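Translation initiation factor 4E (Ascaris suum, PDB 3M94) probably recruits mRNA for the start of translation by binding its 5' cap, held here as a trimethylguanosine (m2,2,7G) diphosphate. Local coordinates at residues 79-84 and 147-152; 101-106 and 113-118; 129-134 and 143-148. All coordinates share one frame; numbering follows the deposited sequence.

Contact 1 (79-84 and 147-152); sequences WLVVVD and QILKAK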
ATOM      1  N   TRP A  79      -2.645  -5.009   6.330  1.00 22.35           N
ATOM      2  CA  TRP A  79      -1.343  -5.355   6.889  1.00 22.00           C
ATOM      3  C   TRP A  79      -0.622  -4.037   7.152  1.00 22.27           C
ATOM      4  O   TRP A  79      -0.538  -3.194   6.252  1.00 21.87           O
ATOM      5  CB  TRP A  79      -0.548  -6.196   5.902  1.00 21.73           C
ATOM      6  CG  TRP A  79      -0.928  -7.639   5.966  1.00 21.01           C
ATOM      7  CD1 TRP A  79      -1.690  -8.324   5.073  1.00 19.38           C
ATOM      8  CD2 TRP A  79      -0.594  -8.560   7.008  1.00 20.14           C
ATOM      9  NE1 TRP A  79      -1.838  -9.629   5.482  1.00 20.27           N
ATOM     10  CE2 TRP A  79      -1.180  -9.795   6.676  1.00 19.99           C
ATOM     11  CE3 TRP A  79       0.155  -8.462   8.192  1.00 18.14           C
ATOM     12  CZ2 TRP A  79      -1.037 -10.923   7.480  1.00 17.58           C
ATOM     13  CZ3 TRP A  79       0.290  -9.584   8.987  1.00 15.91           C
ATOM     14  CH2 TRP A  79      -0.300 -10.794   8.627  1.00 17.21           C
ATOM     15  N   LEU A  80      -0.132  -3.859   8.380  1.00 21.76           N
ATOM     16  CA  LEU A  80       0.550  -2.635   8.783  1.00 21.85           C
ATOM     17  C   LEU A  80       2.042  -2.875   9.003  1.00 22.03           C
ATOM     18  O   LEU A  80       2.431  -3.799   9.723  1.00 21.10           O
ATOM     19  CB  LEU A  80      -0.086  -2.063  10.059  1.00 21.51           C
ATOM     20  CG  LEU A  80       0.575  -0.850  10.726  1.00 23.20           C
ATOM     21  CD1 LEU A  80       0.461   0.413   9.862  1.00 21.25           C
ATOM     22  CD2 LEU A  80      -0.024  -0.597  12.133  1.00 24.02           C
ATOM     23  N   VAL A  81       2.867  -2.050   8.360  1.00 22.51           N
ATOM     24  CA  VAL A  81       4.316  -2.072   8.565  1.00 23.22           C
ATOM     25  C   VAL A  81       4.699  -0.709   9.161  1.00 24.09           C
ATOM     26  O   VAL A  81       4.531   0.317   8.502  1.00 24.09           O
ATOM     27  CB  VAL A  81       5.095  -2.223   7.233  1.00 23.24           C
ATOM     28  CG1 VAL A  81       6.578  -2.443   7.498  1.00 23.32           C
ATOM     29  CG2 VAL A  81       4.521  -3.341   6.349  1.00 22.62           C
ATOM     30  N   VAL A  82       5.167  -0.693  10.405  1.00 24.80           N
ATOM     31  CA  VAL A  82       5.720   0.538  10.987  1.00 25.71           C
ATOM     32  C   VAL A  82       7.181   0.691  10.570  1.00 25.94           C
ATOM     33  O   VAL A  82       7.934  -0.278  10.537  1.00 26.15           O
ATOM     34  CB  VAL A  82       5.543   0.636  12.543  1.00 25.96           C
ATOM     35  CG1 VAL A  82       4.053   0.708  12.905  1.00 25.66           C
ATOM     36  CG2 VAL A  82       6.239  -0.525  13.279  1.00 26.72           C
ATOM     37  N   VAL A  83       7.562   1.912  10.217  1.00 26.07           N
ATOM     38  CA  VAL A  83       8.933   2.204   9.810  1.00 25.98           C
ATOM     39  C   VAL A  83       9.553   3.029  10.944  1.00 26.50           C
ATOM     40  O   VAL A  83       9.062   4.117  11.264  1.00 26.20           O
ATOM     41  CB  VAL A  83       8.940   2.948   8.441  1.00 26.23           C
ATOM     42  CG1 VAL A  83      10.342   3.213   7.945  1.00 25.93           C
ATOM     43  CG2 VAL A  83       8.176   2.145   7.409  1.00 24.93           C
ATOM     44  N   ASP A  84      10.588   2.488  11.589  1.00 26.97           N
ATOM     45  CA  ASP A  84      11.252   3.187  12.687  1.00 27.71           C
ATOM     46  C   ASP A  84      11.670   4.582  12.220  1.00 27.85           C
ATOM     47  O   ASP A  84      12.235   4.733  11.136  1.00 27.40           O
ATOM     48  CB  ASP A  84      12.466   2.384  13.214  1.00 28.09           C
ATOM     49  CG  ASP A  84      13.097   2.995  14.491  1.00 29.60           C
ATOM     50  OD1 ASP A  84      12.719   4.115  14.909  1.00 31.28           O
ATOM     51  OD2 ASP A  84      13.991   2.352  15.092  1.00 30.98           O
ATOM     52  N   GLN A 147       2.622 -12.958   4.217  1.00 22.25           N
ATOM     53  CA  GLN A 147       3.886 -13.671   4.061  1.00 22.76           C
ATOM     54  C   GLN A 147       4.621 -13.145   2.819  1.00 22.57           C
ATOM     55  O   GLN A 147       5.818 -12.889   2.871  1.00 23.05           O
ATOM     56  CB  GLN A 147       3.682 -15.201   4.032  1.00 22.54           C
ATOM     57  CG  GLN A 147       3.094 -15.780   5.340  1.00 23.20           C
ATOM     58  CD  GLN A 147       2.578 -17.238   5.218  1.00 26.98           C
ATOM     59  OE1 GLN A 147       2.151 -17.687   4.150  1.00 28.42           O
ATOM     60  NE2 GLN A 147       2.616 -17.968   6.325  1.00 25.12           N
ATOM     61  N   ILE A 148       3.894 -12.958   1.722  1.00 22.76           N
ATOM     62  CA  ILE A 148       4.470 -12.406   0.495  1.00 22.30           C
ATOM     63  C   ILE A 148       4.944 -10.957   0.707  1.00 22.57           C
ATOM     64  O   ILE A 148       6.020 -10.598   0.263  1.00 22.48           O
ATOM     65  CB  ILE A 148       3.479 -12.492  -0.702  1.00 22.20           C
ATOM     66  CG1 ILE A 148       3.228 -13.956  -1.086  1.00 21.60           C
ATOM     67  CG2 ILE A 148       4.017 -11.731  -1.917  1.00 20.89           C
ATOM     68  CD1 ILE A 148       1.925 -14.185  -1.832  1.00 22.16           C
ATOM     69  N   LEU A 149       4.146 -10.137   1.384  1.00 22.74           N
ATOM     70  CA  LEU A 149       4.541  -8.746   1.685  1.00 23.32           C
ATOM     71  C   LEU A 149       5.875  -8.696   2.456  1.00 22.96           C
ATOM     72  O   LEU A 149       6.797  -7.954   2.102  1.00 22.25           O
ATOM     73  CB  LEU A 149       3.441  -8.063   2.501  1.00 23.79           C
ATOM     74  CG  LEU A 149       3.674  -6.668   3.092  1.00 25.26           C
ATOM     75  CD1 LEU A 149       3.759  -5.644   1.980  1.00 26.59           C
ATOM     76  CD2 LEU A 149       2.538  -6.314   4.024  1.00 25.94           C
ATOM     77  N   LYS A 150       5.950  -9.505   3.508  1.00 22.87           N
ATOM     78  CA  LYS A 150       7.126  -9.614   4.352  1.00 23.27           C
ATOM     79  C   LYS A 150       8.347  -9.959   3.503  1.00 23.16           C
ATOM     80  O   LYS A 150       9.416  -9.356   3.667  1.00 22.90           O
ATOM     81  CB  LYS A 150       6.892 -10.695   5.421  1.00 22.95           C
ATOM     82  CG  LYS A 150       8.002 -10.805   6.442  1.00 23.74           C
ATOM     83  CD  LYS A 150       7.657 -11.845   7.497  1.00 24.86           C
ATOM     84  CE  LYS A 150       8.892 -12.360   8.207  1.00 25.45           C
ATOM     85  NZ  LYS A 150       9.457 -11.369   9.160  1.00 25.05           N
ATOM     86  N   ALA A 151       8.162 -10.924   2.595  1.00 23.07           N
ATOM     87  CA  ALA A 151       9.220 -11.405   1.716  1.00 22.97           C
ATOM     88  C   ALA A 151       9.668 -10.321   0.727  1.00 22.64           C
ATOM     89  O   ALA A 151      10.851 -10.001   0.636  1.00 22.52           O
ATOM     90  CB  ALA A 151       8.768 -12.692   0.972  1.00 22.74           C
ATOM     91  N   LYS A 152       8.711  -9.741   0.010  1.00 22.79           N
ATOM     92  CA  LYS A 152       8.984  -8.670  -0.951  1.00 22.42           C
ATOM     93  C   LYS A 152       9.738  -7.513  -0.321  1.00 22.76           C
ATOM     94  O   LYS A 152      10.601  -6.922  -0.952  1.00 22.72           O
ATOM     95  CB  LYS A 152       7.667  -8.132  -1.549  1.00 22.26           C
ATOM     96  CG  LYS A 152       6.960  -9.101  -2.495  1.00 21.78           C
ATOM     97  CD  LYS A 152       7.808  -9.454  -3.712  1.00 18.61           C
ATOM     98  CE  LYS A 152       7.113 -10.502  -4.550  1.00 18.53           C
ATOM     99  NZ  LYS A 152       7.767 -10.620  -5.891  1.00 20.57           N
TER
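W79 NE1 bonds to the carbonyl O of N142 near the start of helix 139-153, while the base of the same side chain packs on L149, two turns further along that helix. This is strand-to-helix packing in the eIF4E fold, where strand 77-83 of the curved antiparallel sheet lies under helix 139-153. The link is purely apolar and rests chiefly on one methyl group, L149 CD2. It sits 3.6 Å from W79 CB and 4.2 Å from W79 CG, meeting the indole obliquely where the ring joins the backbone. The two side chains slide past each other in opposite directions, the indole running toward the beginning of the helix. With CG anti to its carbonyl carbon (chi1 -83°), W79 lays its ring in that direction and brings NE1 to N142. L149 instead places CG anti to the backbone N (chi1 173°), which carries the isobutyl group across to the strand. V81, two residues on from W79, lies on the same face of the strand and also points toward the helix. Other elements close the surroundings: L99 of helix 88-104 meets L149, Y95 meets V81, and the Y163 ring meets the W79 indole with the planes at about 60°. V81 CG2 completes the contact, 4.3 Å from L149 CD2.

Contact 2 (101-106 and 113-118); sequences MAIIGE and EYICGA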
ATOM      1  N   MET A 101       5.368  -2.177  -6.837  1.00 16.26           N
ATOM      2  CA  MET A 101       5.747  -3.145  -7.877  1.00 16.89           C
ATOM      3  C   MET A 101       5.095  -4.517  -7.648  1.00 16.41           C
ATOM      4  O   MET A 101       4.649  -5.159  -8.604  1.00 16.25           O
ATOM      5  CB  MET A 101       7.259  -3.283  -7.960  1.00 16.80           C
ATOM      6  CG  MET A 101       7.914  -2.042  -8.540  1.00 18.64           C
ATOM      7  SD  MET A 101       9.637  -2.294  -8.939  1.00 18.86           S
ATOM      8  CE  MET A 101      10.345  -2.547  -7.307  1.00 17.33           C
ATOM      9  N   ALA A 102       5.038  -4.937  -6.382  1.00 15.51           N
ATOM     10  CA  ALA A 102       4.421  -6.223  -6.021  1.00 15.21           C
ATOM     11  C   ALA A 102       2.936  -6.204  -6.368  1.00 14.54           C
ATOM     12  O   ALA A 102       2.452  -7.143  -6.956  1.00 13.83           O
ATOM     13  CB  ALA A 102       4.644  -6.558  -4.547  1.00 14.47           C
ATOM     14  N   ILE A 103       2.234  -5.111  -6.068  1.00 15.12           N
ATOM     15  CA  ILE A 103       0.818  -5.050  -6.422  1.00 16.23           C
ATOM     16  C   ILE A 103       0.489  -4.906  -7.912  1.00 15.61           C
ATOM     17  O   ILE A 103      -0.302  -5.697  -8.419  1.00 15.79           O
ATOM     18  CB  ILE A 103      -0.041  -4.098  -5.532  1.00 17.46           C
ATOM     19  CG1 ILE A 103       0.166  -2.624  -5.878  1.00 19.08           C
ATOM     20  CG2 ILE A 103       0.171  -4.425  -4.031  1.00 17.41           C
ATOM     21  CD1 ILE A 103      -0.659  -1.647  -4.967  1.00 23.34           C
ATOM     22  N   ILE A 104       1.073  -3.919  -8.608  1.00 14.99           N
ATOM     23  CA  ILE A 104       0.795  -3.763 -10.037  1.00 14.51           C
ATOM     24  C   ILE A 104       1.272  -4.964 -10.876  1.00 14.20           C
ATOM     25  O   ILE A 104       0.703  -5.266 -11.918  1.00 14.17           O
ATOM     26  CB  ILE A 104       1.345  -2.443 -10.602  1.00 14.38           C
ATOM     27  CG1 ILE A 104       2.882  -2.478 -10.727  1.00 13.20           C
ATOM     28  CG2 ILE A 104       0.837  -1.234  -9.741  1.00 14.45           C
ATOM     29  CD1 ILE A 104       3.439  -1.217 -11.388  1.00 16.86           C
ATOM     30  N   GLY A 105       2.324  -5.631 -10.407  1.00 14.20           N
ATOM     31  CA  GLY A 105       2.889  -6.780 -11.091  1.00 14.04           C
ATOM     32  C   GLY A 105       2.183  -8.059 -10.686  1.00 14.50           C
ATOM     33  O   GLY A 105       2.586  -9.128 -11.094  1.00 14.69           O
ATOM     34  N   GLU A 106       1.117  -7.929  -9.896  1.00 14.94           N
ATOM     35  CA  GLU A 106       0.241  -9.044  -9.500  1.00 15.40           C
ATOM     36  C   GLU A 106       1.026 -10.198  -8.862  1.00 15.67           C
ATOM     37  O   GLU A 106       0.946 -11.331  -9.294  1.00 14.10           O
ATOM     38  CB  GLU A 106      -0.629  -9.516 -10.684  1.00 16.01           C
ATOM     39  CG  GLU A 106      -1.482  -8.394 -11.277  1.00 16.89           C
ATOM     40  CD  GLU A 106      -2.716  -8.100 -10.444  1.00 18.69           C
ATOM     41  OE1 GLU A 106      -3.068  -8.981  -9.625  1.00 16.38           O
ATOM     42  OE2 GLU A 106      -3.337  -7.005 -10.616  1.00 16.80           O
ATOM     43  N   GLU A 113      -7.384 -10.691  -6.208  1.00 18.73           N
ATOM     44  CA  GLU A 113      -8.754 -10.167  -6.094  1.00 18.97           C
ATOM     45  C   GLU A 113      -9.071  -9.574  -4.702  1.00 18.38           C
ATOM     46  O   GLU A 113      -9.989  -8.770  -4.567  1.00 18.36           O
ATOM     47  CB  GLU A 113      -9.797 -11.230  -6.483  1.00 18.97           C
ATOM     48  CG  GLU A 113      -9.727 -12.550  -5.694  1.00 21.95           C
ATOM     49  CD  GLU A 113      -8.899 -13.631  -6.395  1.00 25.76           C
ATOM     50  OE1 GLU A 113      -7.770 -13.335  -6.893  1.00 25.71           O
ATOM     51  OE2 GLU A 113      -9.398 -14.783  -6.453  1.00 27.19           O
ATOM     52  N   TYR A 114      -8.313  -9.967  -3.681  1.00 17.61           N
ATOM     53  CA  TYR A 114      -8.561  -9.469  -2.327  1.00 17.68           C
ATOM     54  C   TYR A 114      -7.816  -8.174  -1.986  1.00 17.41           C
ATOM     55  O   TYR A 114      -8.113  -7.528  -0.992  1.00 17.70           O
ATOM     56  CB  TYR A 114      -8.260 -10.554  -1.296  1.00 17.39           C
ATOM     57  CG  TYR A 114      -9.253 -11.675  -1.371  1.00 19.29           C
ATOM     58  CD1 TYR A 114     -10.473 -11.582  -0.706  1.00 19.83           C
ATOM     59  CD2 TYR A 114      -8.990 -12.816  -2.135  1.00 18.90           C
ATOM     60  CE1 TYR A 114     -11.405 -12.614  -0.776  1.00 23.19           C
ATOM     61  CE2 TYR A 114      -9.911 -13.847  -2.217  1.00 21.58           C
ATOM     62  CZ  TYR A 114     -11.113 -13.737  -1.534  1.00 22.47           C
ATOM     63  OH  TYR A 114     -12.029 -14.737  -1.612  1.00 24.96           O
ATOM     64  N   ILE A 115      -6.856  -7.793  -2.817  1.00 17.16           N
ATOM     65  CA  ILE A 115      -6.096  -6.572  -2.592  1.00 16.78           C
ATOM     66  C   ILE A 115      -6.846  -5.325  -3.082  1.00 16.97           C
ATOM     67  O   ILE A 115      -7.269  -5.260  -4.234  1.00 16.86           O
ATOM     68  CB  ILE A 115      -4.703  -6.698  -3.248  1.00 17.24           C
ATOM     69  CG1 ILE A 115      -3.858  -7.670  -2.416  1.00 16.94           C
ATOM     70  CG2 ILE A 115      -3.999  -5.324  -3.369  1.00 16.20           C
ATOM     71  CD1 ILE A 115      -2.744  -8.235  -3.152  1.00 18.27           C
ATOM     72  N   CYS A 116      -7.004  -4.335  -2.205  1.00 16.59           N
ATOM     73  CA  CYS A 116      -7.637  -3.084  -2.587  1.00 16.63           C
ATOM     74  C   CYS A 116      -6.609  -2.043  -2.997  1.00 16.66           C
ATOM     75  O   CYS A 116      -6.767  -1.387  -4.026  1.00 15.61           O
ATOM     76  CB  CYS A 116      -8.485  -2.541  -1.446  1.00 16.85           C
ATOM     77  SG  CYS A 116      -9.708  -3.717  -0.949  1.00 18.77           S
ATOM     78  N   GLY A 117      -5.569  -1.877  -2.184  1.00 16.45           N
ATOM     79  CA  GLY A 117      -4.496  -0.965  -2.536  1.00 17.17           C
ATOM     80  C   GLY A 117      -3.473  -0.797  -1.443  1.00 17.49           C
ATOM     81  O   GLY A 117      -3.557  -1.454  -0.401  1.00 18.77           O
ATOM     82  N   ALA A 118      -2.513   0.091  -1.674  1.00 17.13           N
ATOM     83  CA  ALA A 118      -1.454   0.375  -0.698  1.00 16.41           C
ATOM     84  C   ALA A 118      -1.500   1.812  -0.183  1.00 16.41           C
ATOM     85  O   ALA A 118      -1.959   2.721  -0.887  1.00 16.01           O
ATOM     86  CB  ALA A 118      -0.106   0.111  -1.317  1.00 16.02           C
TER
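I115 and A118 both point at I103 although they are three residues apart on one strand, where plain alternation would put them on opposite faces. A classic beta bulge resolves this: C116 and G117 both face W132 on the neighbouring strand 127-133, and the extra residue shifts the alternation. The contact joins the end of helix 88-104 to strand 115-121 in the sheet of the eIF4E fold. I103 does all the touching from the helix, using separate branches. Its CG1 is wedged between the backbone N and carbonyl carbon (chi1 76°), and the extended chain beyond carries CD1 to the sheet, 4.1 Å from A118 CB and 4.2 Å from A118 N. The other branch is directed at I115, whose CG2 is 4.3 Å from I103 CG2. F108, W9 and L59 also pack on I103, burying it deeply. One residue later, after I104, the helix ends in a Schellman motif: E106, with positive phi (54°), is its C-prime residue, and Q107 N reaches back to A102 O. The other side of this helix end meets a bound peptide, consistent with the dorsal site where eIF4E proteins take regulatory partners; G105 makes backbone hydrogen bonds with it, and M101 and I104 pack on its apolar side chains. Within the motif, E106 N bonds to I103 O at 3.0 Å.

Contact 3 (129-134 and 143-148); sequences VSLWTR and LRIGQI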
ATOM      1  N   VAL A 129       3.647   1.974   6.230  1.00 21.58           N
ATOM      2  CA  VAL A 129       3.307   1.429   4.911  1.00 21.38           C
ATOM      3  C   VAL A 129       2.301   0.309   5.165  1.00 21.06           C
ATOM      4  O   VAL A 129       2.574  -0.582   5.966  1.00 21.78           O
ATOM      5  CB  VAL A 129       4.565   0.901   4.179  1.00 21.57           C
ATOM      6  CG1 VAL A 129       4.201   0.208   2.854  1.00 21.66           C
ATOM      7  CG2 VAL A 129       5.571   2.021   3.935  1.00 21.17           C
ATOM      8  N   SER A 130       1.144   0.367   4.506  1.00 20.06           N
ATOM      9  CA  SER A 130       0.069  -0.601   4.717  1.00 20.12           C
ATOM     10  C   SER A 130      -0.451  -1.196   3.408  1.00 19.58           C
ATOM     11  O   SER A 130      -0.418  -0.539   2.366  1.00 18.81           O
ATOM     12  CB  SER A 130      -1.105   0.054   5.427  1.00 19.58           C
ATOM     13  OG  SER A 130      -0.764   0.356   6.754  1.00 22.49           O
ATOM     14  N   LEU A 131      -0.965  -2.418   3.484  1.00 19.30           N
ATOM     15  CA  LEU A 131      -1.614  -3.047   2.323  1.00 20.39           C
ATOM     16  C   LEU A 131      -3.042  -3.383   2.726  1.00 20.18           C
ATOM     17  O   LEU A 131      -3.249  -4.179   3.631  1.00 20.60           O
ATOM     18  CB  LEU A 131      -0.843  -4.292   1.857  1.00 19.84           C
ATOM     19  CG  LEU A 131      -1.389  -5.110   0.665  1.00 21.64           C
ATOM     20  CD1 LEU A 131      -1.524  -4.270  -0.600  1.00 22.22           C
ATOM     21  CD2 LEU A 131      -0.494  -6.324   0.388  1.00 20.51           C
ATOM     22  N   TRP A 132      -4.006  -2.776   2.040  1.00 20.03           N
ATOM     23  CA  TRP A 132      -5.438  -2.945   2.329  1.00 19.92           C
ATOM     24  C   TRP A 132      -6.050  -4.097   1.527  1.00 20.17           C
ATOM     25  O   TRP A 132      -5.867  -4.170   0.307  1.00 18.96           O
ATOM     26  CB  TRP A 132      -6.222  -1.665   1.997  1.00 19.99           C
ATOM     27  CG  TRP A 132      -5.987  -0.491   2.911  1.00 19.36           C
ATOM     28  CD1 TRP A 132      -4.866  -0.220   3.642  1.00 18.76           C
ATOM     29  CD2 TRP A 132      -6.887   0.598   3.144  1.00 19.29           C
ATOM     30  NE1 TRP A 132      -5.021   0.950   4.334  1.00 19.12           N
ATOM     31  CE2 TRP A 132      -6.253   1.478   4.049  1.00 19.28           C
ATOM     32  CE3 TRP A 132      -8.179   0.898   2.701  1.00 19.48           C
ATOM     33  CZ2 TRP A 132      -6.858   2.650   4.506  1.00 19.66           C
ATOM     34  CZ3 TRP A 132      -8.785   2.070   3.151  1.00 21.26           C
ATOM     35  CH2 TRP A 132      -8.120   2.931   4.046  1.00 21.23           C
ATOM     36  N   THR A 133      -6.781  -4.975   2.229  1.00 20.20           N
ATOM     37  CA  THR A 133      -7.487  -6.100   1.616  1.00 20.67           C
ATOM     38  C   THR A 133      -8.998  -5.986   1.879  1.00 21.00           C
ATOM     39  O   THR A 133      -9.415  -5.280   2.802  1.00 20.08           O
ATOM     40  CB  THR A 133      -6.958  -7.463   2.122  1.00 20.62           C
ATOM     41  OG1 THR A 133      -7.309  -7.634   3.505  1.00 21.13           O
ATOM     42  CG2 THR A 133      -5.446  -7.526   1.980  1.00 20.98           C
ATOM     43  N   ARG A 134      -9.811  -6.686   1.087  1.00 20.90           N
ATOM     44  CA  ARG A 134     -11.257  -6.444   1.122  1.00 21.91           C
ATOM     45  C   ARG A 134     -12.045  -7.238   2.172  1.00 21.80           C
ATOM     46  O   ARG A 134     -13.176  -6.887   2.468  1.00 22.23           O
ATOM     47  CB  ARG A 134     -11.895  -6.528  -0.278  1.00 21.96           C
ATOM     48  CG  ARG A 134     -11.893  -7.878  -0.948  1.00 23.83           C
ATOM     49  CD  ARG A 134     -12.778  -7.869  -2.214  1.00 25.48           C
ATOM     50  NE  ARG A 134     -12.154  -7.175  -3.346  1.00 28.44           N
ATOM     51  CZ  ARG A 134     -12.514  -5.973  -3.805  1.00 30.36           C
ATOM     52  NH1 ARG A 134     -11.875  -5.435  -4.841  1.00 30.65           N
ATOM     53  NH2 ARG A 134     -13.514  -5.301  -3.241  1.00 30.38           N
ATOM     54  N   LEU A 143      -3.191 -14.196   5.662  1.00 20.44           N
ATOM     55  CA  LEU A 143      -1.907 -14.677   6.139  1.00 20.70           C
ATOM     56  C   LEU A 143      -0.976 -14.773   4.954  1.00 21.08           C
ATOM     57  O   LEU A 143       0.171 -14.357   5.029  1.00 21.28           O
ATOM     58  CB  LEU A 143      -2.018 -16.032   6.866  1.00 20.19           C
ATOM     59  CG  LEU A 143      -0.718 -16.719   7.328  1.00 20.52           C
ATOM     60  CD1 LEU A 143       0.071 -15.856   8.315  1.00 21.22           C
ATOM     61  CD2 LEU A 143      -0.965 -18.136   7.918  1.00 20.63           C
ATOM     62  N   ARG A 144      -1.487 -15.306   3.849  1.00 22.25           N
ATOM     63  CA  ARG A 144      -0.656 -15.532   2.682  1.00 22.74           C
ATOM     64  C   ARG A 144      -0.174 -14.218   2.079  1.00 22.62           C
ATOM     65  O   ARG A 144       1.001 -14.067   1.736  1.00 23.13           O
ATOM     66  CB  ARG A 144      -1.389 -16.378   1.639  1.00 23.09           C
ATOM     67  CG  ARG A 144      -0.499 -16.757   0.464  1.00 24.49           C
ATOM     68  CD  ARG A 144       0.799 -17.372   0.983  1.00 26.66           C
ATOM     69  NE  ARG A 144       1.691 -17.803  -0.084  1.00 26.85           N
ATOM     70  CZ  ARG A 144       3.014 -17.848   0.029  1.00 28.25           C
ATOM     71  NH1 ARG A 144       3.597 -17.471   1.158  1.00 27.42           N
ATOM     72  NH2 ARG A 144       3.757 -18.262  -0.990  1.00 28.11           N
ATOM     73  N   ILE A 145      -1.083 -13.266   1.963  1.00 22.41           N
ATOM     74  CA  ILE A 145      -0.729 -11.936   1.495  1.00 22.07           C
ATOM     75  C   ILE A 145       0.386 -11.341   2.369  1.00 22.07           C
ATOM     76  O   ILE A 145       1.332 -10.750   1.861  1.00 22.65           O
ATOM     77  CB  ILE A 145      -1.972 -11.028   1.430  1.00 21.64           C
ATOM     78  CG1 ILE A 145      -2.874 -11.478   0.277  1.00 22.09           C
ATOM     79  CG2 ILE A 145      -1.571  -9.575   1.241  1.00 20.66           C
ATOM     80  CD1 ILE A 145      -4.235 -10.817   0.233  1.00 21.55           C
ATOM     81  N   GLY A 146       0.276 -11.525   3.678  1.00 22.08           N
ATOM     82  CA  GLY A 146       1.254 -11.003   4.613  1.00 21.70           C
ATOM     83  C   GLY A 146       2.605 -11.647   4.456  1.00 21.85           C
ATOM     84  O   GLY A 146       3.626 -10.970   4.558  1.00 22.34           O
ATOM     85  N   GLN A 147       2.622 -12.958   4.217  1.00 22.25           N
ATOM     86  CA  GLN A 147       3.886 -13.671   4.061  1.00 22.76           C
ATOM     87  C   GLN A 147       4.621 -13.145   2.819  1.00 22.57           C
ATOM     88  O   GLN A 147       5.818 -12.889   2.871  1.00 23.05           O
ATOM     89  CB  GLN A 147       3.682 -15.201   4.032  1.00 22.54           C
ATOM     90  CG  GLN A 147       3.094 -15.780   5.340  1.00 23.20           C
ATOM     91  CD  GLN A 147       2.578 -17.238   5.218  1.00 26.98           C
ATOM     92  OE1 GLN A 147       2.151 -17.687   4.150  1.00 28.42           O
ATOM     93  NE2 GLN A 147       2.616 -17.968   6.325  1.00 25.12           N
ATOM     94  N   ILE A 148       3.894 -12.958   1.722  1.00 22.76           N
ATOM     95  CA  ILE A 148       4.470 -12.406   0.495  1.00 22.30           C
ATOM     96  C   ILE A 148       4.944 -10.957   0.707  1.00 22.57           C
ATOM     97  O   ILE A 148       6.020 -10.598   0.263  1.00 22.48           O
ATOM     98  CB  ILE A 148       3.479 -12.492  -0.702  1.00 22.20           C
ATOM     99  CG1 ILE A 148       3.228 -13.956  -1.086  1.00 21.60           C
ATOM    100  CG2 ILE A 148       4.017 -11.731  -1.917  1.00 20.89           C
ATOM    101  CD1 ILE A 148       1.925 -14.185  -1.832  1.00 22.16           C
TER
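Between strand 127-133 and helix 139-153 the backbones stay well apart at L131, T133 and I145: the L131 and G146 CA atoms are 8.8 Å from each other, and those of T133 and I145 are 8.9 Å apart. The spacing is thus nearly even over the two residue steps of the strand that take part. L131 and T133, on one face of the strand, look across at I145. Only side chains bridge this gap, and from the helix I145 alone makes the bridge, each of its branches taking one strand residue. CG2 lies anti to its backbone N and meets L131 CD2 at 3.5 Å, a tight methyl-methyl touch in which the two side chains cross at about a right angle. CG1 lies anti to the carbonyl carbon (chi1 -71°), and the extended chain beyond it delivers CD1 to T133 CG2, 3.9 Å away, tip to tip. T133 thus presents its methyl to the helix, while its OG1 turns to hydrogen bonds with Y163 OH and N142 OD1. That division lets a polar residue sit in a buried layer with its hydroxyl satisfied by neighbours of its own. W79 and I115, on the two strands flanking 127-133, also touch I145, and I103 reaches L131 from helix 88-104.

On the reverse side of the strand, W132 lies edge-to-face with F60 and meets W68, a residue of the cap pocket. Strand 127-133 therefore has a helix packed behind it and the cap-binding side in front, as expected for the eIF4E fold, a cupped antiparallel sheet backed by helices.

In the fold
All three contacts are buried, apolar and devoid of polar links between their own segments; they fasten two helices to the same side of one antiparallel sheet. Contacts 1 and 3 use successive turns of helix 139-153 on adjacent strands, which pair through V81 N to V129 O and W79 N to L131 O. Contact 2 brings in helix 88-104 on strand 115-121, the other neighbour of 127-133, joined to contact 3 by bonds between W132 and the C116-G117 bulge. The helices also touch each other, for example at K152 CG and A102 CB. Polar chemistry differs around them: indole and threonine bonds mark contacts 1 and 3, whereas contact 2 borders the bound peptide.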